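Local atomic coordinates of 3-deoxy-d-manno-octulosonic-acid transferase (Acinetobacter baumannii, PDB entry 4BFC), a protein that probably transfers Kdo (3-deoxy-D-manno-octulosonic acid) from CMP-Kdo to a lipid A precursor, using the C-terminal domain described here to bind the sugar nucleotide. Residues 131-135 / 136-140; 144-147 / 148-151; 167-170 / 171-174; 185-188 / 189-193. All blocks are in the same frame, centred on the assembly; numbering follows the deposited sequence.

Contact 1 of 4, residues 131-135 / 136-140; sequences VCFVG and GSLNE
Phe133 carries its CG trans to its own backbone N (chi1 166°), which sends the ring forward along the chain, while Ser137 keeps OG between its N and carbonyl carbon (chi1 61°), turned back to the strand the chain has just left. The two meet at the far end of the ring, where CZ of Phe133 lies 3.5 Å from Ser137 OG. That hydroxyl has a firmer partner: it donates to Val134 O over 2.8 Å, in the carbonyl plane, with a C=O...OG angle of 148°. The N-H of Gly160 also bonds to OG, so two hydrogen bonds hold this buried oxygen. On the ring's other neighbour, Leu138, the CD1 branch comes obliquely to Phe133 CZ at 3.6 Å, with CG behind it. At Gly136 the chain turns with a positive phi, where a CB would be jammed against the carbonyl oxygen of Gly135. The amide N-H groups of Gly136, Ser137 and Leu138 all bond to the carboxylate of Glu54, whose helix also packs against Phe133 and Leu138. A glycine-rich loop turning at the C-terminal end of a central parallel strand is characteristic of Rossmann-like nucleotide-binding domains, consistent with the donor-binding half of a GT-B glycosyltransferase.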
loop_
_atom_site.group_PDB
_atom_site.type_symbol
_atom_site.label_atom_id
_atom_site.label_comp_id
_atom_site.label_asym_id
_atom_site.label_seq_id
_atom_site.Cartn_x
_atom_site.Cartn_y
_atom_site.Cartn_z
ATOM N N VAL A 131 0.183 -26.768 -4.695
ATOM C CA VAL A 131 -0.375 -26.221 -3.468
ATOM C C VAL A 131 0.154 -24.791 -3.363
ATOM O O VAL A 131 1.201 -24.444 -3.959
ATOM C CB VAL A 131 0.064 -26.984 -2.154
ATOM C CG1 VAL A 131 -0.500 -28.420 -2.083
ATOM C CG2 VAL A 131 1.585 -26.997 -1.970
ATOM N N CYS A 132 -0.519 -24.014 -2.538
ATOM C CA CYS A 132 -0.050 -22.671 -2.306
ATOM C C CYS A 132 -0.276 -22.188 -0.878
ATOM O O CYS A 132 -0.976 -22.812 -0.077
ATOM C CB CYS A 132 -0.689 -21.696 -3.336
ATOM S SG CYS A 132 -2.367 -21.186 -2.916
ATOM N N PHE A 133 0.419 -21.112 -0.554
ATOM C CA PHE A 133 0.212 -20.322 0.639
ATOM C C PHE A 133 0.015 -18.840 0.230
ATOM O O PHE A 133 0.806 -18.302 -0.506
ATOM C CB PHE A 133 1.471 -20.413 1.491
ATOM C CG PHE A 133 1.568 -19.401 2.619
ATOM C CD1 PHE A 133 0.855 -19.501 3.830
ATOM C CD2 PHE A 133 2.295 -18.205 2.401
ATOM C CE1 PHE A 133 0.982 -18.510 4.820
ATOM C CE2 PHE A 133 2.416 -17.199 3.379
ATOM C CZ PHE A 133 1.768 -17.370 4.642
ATOM N N VAL A 134 -1.046 -18.237 0.753
ATOM C CA VAL A 134 -1.367 -16.813 0.488
ATOM C C VAL A 134 -0.906 -15.983 1.670
ATOM O O VAL A 134 -1.399 -16.122 2.805
ATOM C CB VAL A 134 -2.869 -16.584 0.174
ATOM C CG1 VAL A 134 -3.096 -15.049 -0.055
ATOM C CG2 VAL A 134 -3.248 -17.387 -1.089
ATOM N N GLY A 135 0.051 -15.112 1.361
ATOM C CA GLY A 135 0.805 -14.350 2.373
ATOM C C GLY A 135 0.132 -13.082 2.914
ATOM O O GLY A 135 -1.091 -12.814 2.782
ATOM N N GLY A 136 0.954 -12.259 3.546
ATOM C CA GLY A 136 0.343 -11.186 4.327
ATOM C C GLY A 136 -0.361 -11.706 5.578
ATOM O O GLY A 136 -1.093 -10.963 6.224
ATOM N N SER A 137 -0.107 -12.965 5.955
ATOM C CA SER A 137 -0.979 -13.656 6.923
ATOM C C SER A 137 -0.197 -14.315 8.084
ATOM O O SER A 137 -0.862 -14.670 9.075
ATOM C CB SER A 137 -1.912 -14.676 6.237
ATOM O OG SER A 137 -1.158 -15.728 5.534
ATOM N N LEU A 138 1.127 -14.476 7.905
ATOM C CA LEU A 138 2.067 -14.845 9.010
ATOM C C LEU A 138 2.801 -13.655 9.615
ATOM O O LEU A 138 3.217 -13.738 10.768
ATOM C CB LEU A 138 3.031 -15.967 8.586
ATOM C CG LEU A 138 2.499 -17.374 8.394
ATOM C CD1 LEU A 138 3.575 -18.177 7.678
ATOM C CD2 LEU A 138 2.197 -17.930 9.773
ATOM N N ASN A 139 3.000 -12.547 8.854
ATOM C CA ASN A 139 3.548 -11.364 9.446
ATOM C C ASN A 139 2.641 -10.711 10.473
ATOM O O ASN A 139 1.483 -11.114 10.655
ATOM C CB ASN A 139 3.993 -10.360 8.355
ATOM C CG ASN A 139 2.874 -9.972 7.439
ATOM O OD1 ASN A 139 2.096 -10.814 6.930
ATOM N ND2 ASN A 139 2.744 -8.675 7.226
ATOM N N GLU A 140 3.232 -9.736 11.199
ATOM C CA GLU A 140 2.489 -8.939 12.202
ATOM C C GLU A 140 2.508 -7.499 11.726
ATOM O O GLU A 140 3.537 -7.008 11.333
ATOM C CB GLU A 140 3.185 -8.952 13.551
ATOM C CG GLU A 140 3.268 -10.307 14.194
ATOM C CD GLU A 140 1.991 -10.701 14.913
ATOM O OE1 GLU A 140 1.008 -9.921 15.018
ATOM O OE2 GLU A 140 1.982 -11.839 15.389
#

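Contact 2 of 4, residues 144-147 / 148-151; sequences GHNI and LEPM
Two short bonds from a single water join Asn146 to Glu149: the water donates to Asn146 O over 2.7 Å and to Glu149 OE1, also over 2.7 Å. A second water works alongside it, accepting from Asn146 ND2 at 2.9 Å and donating only weakly to Glu149 OE2. That carboxylate oxygen has a stronger partner in the indole NE1 of Trp123, on helix 122-128, which helps to fix the end of the glutamate. Asn146 spends its remaining side-chain polar atom, OD1, on the helix start. A first torsion near 180° (chi1 -166°) lets OD1 reach forward and take the N-H of Leu148 over 3.1 Å, with little departure from linearity (166° at the hydrogen). The donor stands 58° above the amide carbonyl plane, so the cap does not use a lone-pair direction. CB of Leu148 rests against the same OD1 at 3.4 Å. Between these two residues, Ile147 turns its O to a weak bond from Met151 N, and the ring of Pro150 lies against that carbonyl with CD 3.3 Å from Ile147 O. The Ile147 side chain runs beside that of Met151, although the latter was modelled in two conformers and its methyl contact is uncertain. Glu82 of the second subunit binds both Asn146 N and His145 ND1. Chemically, the asparagine is a divided resource: OD1 caps the first helical turn, while ND2 and the backbone O each share a water with Glu149. With one water on OE1 and a water and Trp123 on OE2, hydration and an indole N-H probably share the charge of the glutamate.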
loop_
_atom_site.group_PDB
_atom_site.type_symbol
_atom_site.label_atom_id
_atom_site.label_comp_id
_atom_site.label_asym_id
_atom_site.label_seq_id
_atom_site.Cartn_x
_atom_site.Cartn_y
_atom_site.Cartn_z
ATOM N N GLY A 144 -3.726 -10.368 5.535
ATOM C CA GLY A 144 -4.056 -11.364 4.527
ATOM C C GLY A 144 -4.296 -10.761 3.159
ATOM O O GLY A 144 -4.337 -9.537 3.028
ATOM N N HIS A 145 -4.344 -11.638 2.178
ATOM C CA HIS A 145 -4.679 -11.342 0.778
ATOM C C HIS A 145 -5.715 -12.257 0.233
ATOM O O HIS A 145 -6.162 -13.263 0.873
ATOM C CB HIS A 145 -3.361 -11.326 -0.043
ATOM C CG HIS A 145 -2.455 -10.185 0.307
ATOM N ND1 HIS A 145 -2.810 -8.879 0.087
ATOM C CD2 HIS A 145 -1.210 -10.139 0.895
ATOM C CE1 HIS A 145 -1.875 -8.073 0.560
ATOM N NE2 HIS A 145 -0.862 -8.837 0.995
ATOM N N ASN A 146 -6.181 -11.953 -0.985
ATOM C CA ASN A 146 -7.365 -12.617 -1.529
ATOM C C ASN A 146 -7.138 -14.064 -1.889
ATOM O O ASN A 146 -6.516 -14.404 -2.931
ATOM C CB ASN A 146 -7.793 -11.818 -2.791
ATOM C CG ASN A 146 -9.192 -12.194 -3.258
ATOM O OD1 ASN A 146 -9.843 -13.005 -2.641
ATOM N ND2 ASN A 146 -9.596 -11.672 -4.408
ATOM N N ILE A 147 -7.749 -14.950 -1.112
ATOM C CA ILE A 147 -7.654 -16.392 -1.420
ATOM C C ILE A 147 -8.565 -16.890 -2.541
ATOM O O ILE A 147 -8.497 -18.032 -2.884
ATOM C CB ILE A 147 -7.861 -17.179 -0.092
ATOM C CG1 ILE A 147 -9.269 -16.885 0.488
ATOM C CG2 ILE A 147 -6.758 -16.848 0.894
ATOM C CD1 ILE A 147 -9.760 -18.094 1.317
ATOM N N LEU A 148 -9.457 -16.057 -3.093
ATOM C CA LEU A 148 -10.401 -16.549 -4.114
ATOM C C LEU A 148 -9.717 -16.963 -5.397
ATOM O O LEU A 148 -10.146 -17.909 -6.089
ATOM C CB LEU A 148 -11.445 -15.423 -4.383
ATOM C CG LEU A 148 -12.426 -15.151 -3.230
ATOM C CD1 LEU A 148 -13.350 -13.969 -3.580
ATOM C CD2 LEU A 148 -13.212 -16.404 -2.946
ATOM N N GLU A 149 -8.603 -16.275 -5.719
ATOM C CA GLU A 149 -7.903 -16.550 -6.959
ATOM C C GLU A 149 -7.351 -18.005 -7.022
ATOM O O GLU A 149 -7.740 -18.774 -7.910
ATOM C CB GLU A 149 -6.833 -15.475 -7.190
ATOM C CG GLU A 149 -7.405 -14.054 -7.194
ATOM C CD GLU A 149 -6.373 -12.947 -7.373
ATOM O OE1 GLU A 149 -5.311 -12.949 -6.707
ATOM O OE2 GLU A 149 -6.627 -12.048 -8.209
ATOM N N PRO A 150 -6.550 -18.441 -6.006
ATOM C CA PRO A 150 -6.171 -19.873 -6.053
ATOM C C PRO A 150 -7.313 -20.865 -5.943
ATOM O O PRO A 150 -7.244 -21.919 -6.559
ATOM C CB PRO A 150 -5.123 -20.024 -4.902
ATOM C CG PRO A 150 -5.427 -18.891 -3.982
ATOM C CD PRO A 150 -5.908 -17.760 -4.871
ATOM N N MET A 151 -8.392 -20.517 -5.239
ATOM C CA MET A 151 -9.549 -21.390 -5.041
ATOM C C MET A 151 -10.206 -21.679 -6.388
ATOM O O MET A 151 -10.601 -22.791 -6.708
ATOM C CB MET A 151 -10.576 -20.676 -4.144
ATOM C CG MET A 151 -10.244 -20.540 -2.657
ATOM S SD MET A 151 -10.328 -22.092 -1.721
ATOM C CE MET A 151 -9.707 -21.603 -0.141
HETATM O O HOH W 1 -4.350 -14.064 -4.451
HETATM O O HOH W 2 -7.784 -9.980 -5.997
#

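Contact 3 of 4, residues 167-170 / 171-174; sequences QTIV and DEFI
Gln167 and Asp171, one helical turn apart, are joined twice. Gln167 NE2 donates to Asp171 OD2 over 3.0 Å in a nearly straight bond (171° at the hydrogen), and Asp171 N returns the connection to Gln167 O, also at 3.0 Å. The acceptor lies almost in the amide plane of Gln167, but the amide reaches the syn side of OD2 from 30° outside the carboxylate plane, the two flat groups being turned 59° apart. A bend at chi2 of Gln167 brings the amide round. The other carboxylate oxygen, OD1, is bonded to Tyr163 OH. This is helix 167-175, the crossover helix of a beta-alpha-beta unit between strands 157-159 and 180-181, and its regular bonds continue with Ile174 N to Val170 O at 2.9 Å. At its first turn, Thr168 N and Ile169 N bond to Glu86 of the second subunit. On the packing side, Phe173 brings CD2 to within 3.1 Å of Ile169 O, which lies at the ring edge in its plane, and CE2 rests 3.8 Å from the CG2 branch of Ile169. One residue further round the helix, Val170 CG1 meets Ile174 CD1 at 4.0 Å, both side chains packing on Ile181.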
loop_
_atom_site.group_PDB
_atom_site.type_symbol
_atom_site.label_atom_id
_atom_site.label_comp_id
_atom_site.label_asym_id
_atom_site.label_seq_id
_atom_site.Cartn_x
_atom_site.Cartn_y
_atom_site.Cartn_z
ATOM N N GLN A 167 -11.573 -11.553 6.522
ATOM C CA GLN A 167 -12.124 -12.368 7.608
ATOM C C GLN A 167 -13.386 -13.114 7.147
ATOM O O GLN A 167 -13.518 -14.305 7.433
ATOM C CB GLN A 167 -12.470 -11.470 8.812
ATOM C CG GLN A 167 -12.899 -12.262 10.068
ATOM C CD GLN A 167 -11.725 -12.970 10.749
ATOM O OE1 GLN A 167 -10.628 -12.392 10.957
ATOM N NE2 GLN A 167 -11.938 -14.252 11.121
ATOM N N THR A 168 -14.332 -12.403 6.502
ATOM C CA THR A 168 -15.593 -13.021 6.102
ATOM C C THR A 168 -15.402 -14.191 5.170
ATOM O O THR A 168 -15.906 -15.332 5.450
ATOM C CB THR A 168 -16.535 -11.987 5.454
ATOM O OG1 THR A 168 -16.688 -10.914 6.361
ATOM C CG2 THR A 168 -17.975 -12.581 5.224
ATOM N N ILE A 169 -14.675 -13.921 4.078
ATOM C CA ILE A 169 -14.467 -14.939 3.031
ATOM C C ILE A 169 -13.658 -16.106 3.561
ATOM O O ILE A 169 -14.035 -17.266 3.275
ATOM C CB ILE A 169 -13.800 -14.349 1.766
ATOM C CG1 ILE A 169 -14.787 -13.588 0.871
ATOM C CG2 ILE A 169 -13.117 -15.432 0.881
ATOM C CD1 ILE A 169 -14.034 -12.734 -0.157
ATOM N N VAL A 170 -12.580 -15.850 4.297
ATOM C CA VAL A 170 -11.757 -16.980 4.825
ATOM C C VAL A 170 -12.639 -17.832 5.768
ATOM O O VAL A 170 -12.699 -19.045 5.602
ATOM C CB VAL A 170 -10.483 -16.508 5.519
ATOM C CG1 VAL A 170 -9.711 -17.651 6.184
ATOM C CG2 VAL A 170 -9.556 -15.935 4.467
ATOM N N ASP A 171 -13.385 -17.201 6.686
ATOM C CA ASP A 171 -14.340 -17.993 7.536
ATOM C C ASP A 171 -15.374 -18.794 6.749
ATOM O O ASP A 171 -15.680 -19.923 7.134
ATOM C CB ASP A 171 -15.021 -17.125 8.579
ATOM C CG ASP A 171 -14.084 -16.660 9.657
ATOM O OD1 ASP A 171 -12.989 -17.231 9.811
ATOM O OD2 ASP A 171 -14.452 -15.706 10.353
ATOM N N GLU A 172 -15.890 -18.280 5.648
ATOM C CA GLU A 172 -16.822 -19.080 4.829
ATOM C C GLU A 172 -16.129 -20.386 4.366
ATOM O O GLU A 172 -16.737 -21.467 4.311
ATOM C CB GLU A 172 -17.236 -18.320 3.585
ATOM C CG GLU A 172 -18.299 -17.252 3.783
ATOM C CD GLU A 172 -18.444 -16.312 2.593
ATOM O OE1 GLU A 172 -17.819 -16.532 1.523
ATOM O OE2 GLU A 172 -19.177 -15.320 2.727
ATOM N N PHE A 173 -14.838 -20.276 4.039
ATOM C CA PHE A 173 -14.072 -21.425 3.603
ATOM C C PHE A 173 -13.620 -22.353 4.765
ATOM O O PHE A 173 -13.604 -23.576 4.596
ATOM C CB PHE A 173 -12.925 -20.984 2.682
ATOM C CG PHE A 173 -13.387 -20.614 1.276
ATOM C CD1 PHE A 173 -13.455 -21.539 0.258
ATOM C CD2 PHE A 173 -13.709 -19.294 0.975
ATOM C CE1 PHE A 173 -13.875 -21.204 -1.020
ATOM C CE2 PHE A 173 -14.153 -18.932 -0.297
ATOM C CZ PHE A 173 -14.219 -19.888 -1.312
ATOM N N ILE A 174 -13.335 -21.807 5.944
ATOM C CA ILE A 174 -12.991 -22.636 7.093
ATOM C C ILE A 174 -14.235 -23.440 7.496
ATOM O O ILE A 174 -14.118 -24.637 7.820
ATOM C CB ILE A 174 -12.513 -21.787 8.303
ATOM C CG1 ILE A 174 -11.173 -21.064 8.016
ATOM C CG2 ILE A 174 -12.375 -22.621 9.586
ATOM C CD1 ILE A 174 -10.851 -20.086 9.142
#

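Contact 4 of 4, residues 185-188 / 189-193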
loop_
_atom_site.group_PDB
_atom_site.type_symbol
_atom_site.label_atom_id
_atom_site.label_comp_id
_atom_site.label_asym_id
_atom_site.label_seq_id
_atom_site.Cartn_x
_atom_site.Cartn_y
_atom_site.Cartn_z
ATOM N N ALA A 185 5.270 -21.057 10.002
ATOM C CA ALA A 185 5.934 -21.439 8.730
ATOM C C ALA A 185 6.181 -22.950 8.689
ATOM O O ALA A 185 5.942 -23.612 7.660
ATOM C CB ALA A 185 7.218 -20.680 8.566
ATOM N N GLN A 186 6.546 -23.498 9.849
ATOM C CA GLN A 186 6.681 -24.988 9.925
ATOM C C GLN A 186 5.387 -25.711 9.579
ATOM O O GLN A 186 5.410 -26.718 8.827
ATOM C CB GLN A 186 7.318 -25.411 11.267
ATOM C CG GLN A 186 8.075 -26.751 11.256
ATOM C CD GLN A 186 9.222 -26.891 10.242
ATOM O OE1 GLN A 186 10.293 -26.249 10.360
ATOM N NE2 GLN A 186 9.047 -27.803 9.282
ATOM N N GLN A 187 4.259 -25.232 10.108
ATOM C CA GLN A 187 2.986 -25.805 9.807
ATOM C C GLN A 187 2.572 -25.619 8.347
ATOM O O GLN A 187 1.920 -26.480 7.814
ATOM C CB GLN A 187 1.906 -25.405 10.798
ATOM C CG GLN A 187 0.626 -26.217 10.552
ATOM C CD GLN A 187 -0.415 -25.976 11.608
ATOM O OE1 GLN A 187 -0.407 -24.935 12.292
ATOM N NE2 GLN A 187 -1.336 -26.933 11.746
ATOM N N VAL A 188 2.933 -24.486 7.702
ATOM C CA VAL A 188 2.669 -24.404 6.263
ATOM C C VAL A 188 3.372 -25.529 5.503
ATOM O O VAL A 188 2.782 -26.149 4.622
ATOM C CB VAL A 188 3.233 -23.082 5.659
ATOM C CG1 VAL A 188 3.137 -23.104 4.144
ATOM C CG2 VAL A 188 2.506 -21.872 6.242
ATOM N N VAL A 189 4.639 -25.752 5.828
ATOM C CA VAL A 189 5.412 -26.819 5.160
ATOM C C VAL A 189 4.817 -28.198 5.509
ATOM O O VAL A 189 4.642 -28.994 4.603
ATOM C CB VAL A 189 6.883 -26.764 5.526
ATOM C CG1 VAL A 189 7.640 -27.965 4.936
ATOM C CG2 VAL A 189 7.529 -25.483 4.951
ATOM N N ASP A 190 4.410 -28.466 6.764
ATOM C CA ASP A 190 3.744 -29.783 7.153
ATOM C C ASP A 190 2.538 -30.024 6.318
ATOM O O ASP A 190 2.277 -31.110 5.791
ATOM C CB ASP A 190 3.164 -29.788 8.593
ATOM C CG ASP A 190 2.547 -31.148 8.979
ATOM O OD1 ASP A 190 3.368 -32.030 9.292
ATOM O OD2 ASP A 190 1.285 -31.352 8.956
ATOM N N ILE A 191 1.726 -28.983 6.270
ATOM C CA ILE A 191 0.480 -29.094 5.583
ATOM C C ILE A 191 0.749 -29.356 4.077
ATOM O O ILE A 191 0.053 -30.213 3.454
ATOM C CB ILE A 191 -0.435 -27.828 5.790
ATOM C CG1 ILE A 191 -0.951 -27.719 7.250
ATOM C CG2 ILE A 191 -1.564 -27.819 4.815
ATOM C CD1 ILE A 191 -1.460 -26.326 7.633
ATOM N N TRP A 192 1.682 -28.623 3.480
ATOM C CA TRP A 192 1.989 -28.817 2.076
ATOM C C TRP A 192 2.452 -30.263 1.843
ATOM O O TRP A 192 1.975 -30.897 0.930
ATOM C CB TRP A 192 3.116 -27.913 1.647
ATOM C CG TRP A 192 2.660 -26.523 1.282
ATOM C CD1 TRP A 192 1.378 -25.999 1.156
ATOM C CD2 TRP A 192 3.571 -25.475 0.902
ATOM N NE1 TRP A 192 1.448 -24.639 0.740
ATOM C CE2 TRP A 192 2.766 -24.288 0.605
ATOM C CE3 TRP A 192 4.965 -25.401 0.795
ATOM C CZ2 TRP A 192 3.352 -23.131 0.137
ATOM C CZ3 TRP A 192 5.538 -24.197 0.388
ATOM C CH2 TRP A 192 4.748 -23.095 0.072
ATOM N N LEU A 193 3.378 -30.738 2.669
ATOM C CA LEU A 193 3.919 -32.078 2.393
ATOM C C LEU A 193 2.849 -33.148 2.518
ATOM O O LEU A 193 2.851 -34.140 1.745
ATOM C CB LEU A 193 5.142 -32.332 3.245
ATOM C CG LEU A 193 6.306 -31.414 3.000
ATOM C CD1 LEU A 193 7.327 -31.633 4.093
ATOM C CD2 LEU A 193 6.868 -31.690 1.596
#
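Ala185 meets Val189 through its backbone, its O accepting from Val189 N over 3.1 Å, and the CG2 branch of Val189 leans over the same carbonyl oxygen. Gln186 repeats the pattern one residue on: its O takes the N-H of Asp190 at 2.9 Å, while its largely exposed side chain touches Ala61 of helix 54-68. With Gln187 side chains begin to matter. A chi1 of -171°, followed by an extended chain, lays the methylene CG 3.6 Å from CD1 of Ile191. The CG1 atom of Ile191 in turn sits 3.2 Å from Gln187 O, so the isoleucine wraps the carbonyl that its own N-H is bonded to. The amide end of Gln187 is occupied elsewhere, OE1 accepting from Gln183 N. The backbone N-H of Gln187 goes to Asp184 OD1, just ahead of the helix. These residues open helix 185-197, which packs on the central strands 43-50 and 131-134 of the Rossmann-like domain, with helix 54-68 alongside. Val188 then makes the main side-chain contact of the turn. Its CG1 rests over the face of the Trp192 indole, 4.0 Å from the centroid of the six-membered ring and 18° off the ring normal, a CH-pi contact in which the two side chains run alongside and point the same way. Val188 O lies over the face of the indole as well, 3.4 Å from Trp192 CG, while accepting the tryptophan's N-H at 2.9 Å. The indole NE1 is bonded to Cys132 O of the central strand.

How the contacts relate
The four contacts come in series along the chain. Contact 1 closes strand 131-134 and contact 2 enters the helix that follows it, their centres about 10 Å apart; Gly136 and Gly144 link their backbones by a probable hydrogen bond. Contact 3 lies about 11 Å (centre to centre) from contact 2, and Leu148 packs on Ile169 and Phe173; both touch the second subunit. Contact 4, on helix 185-197, returns to strand 131-134, its centre about 20 Å from that of contact 3. Side chains of Cys132 and Val134 touch contact 2 and those of Val131 and Phe133 contact 4, so alternate residues of the strand face the two; the glycine-rich loop is consistent with a nucleotide-binding domain.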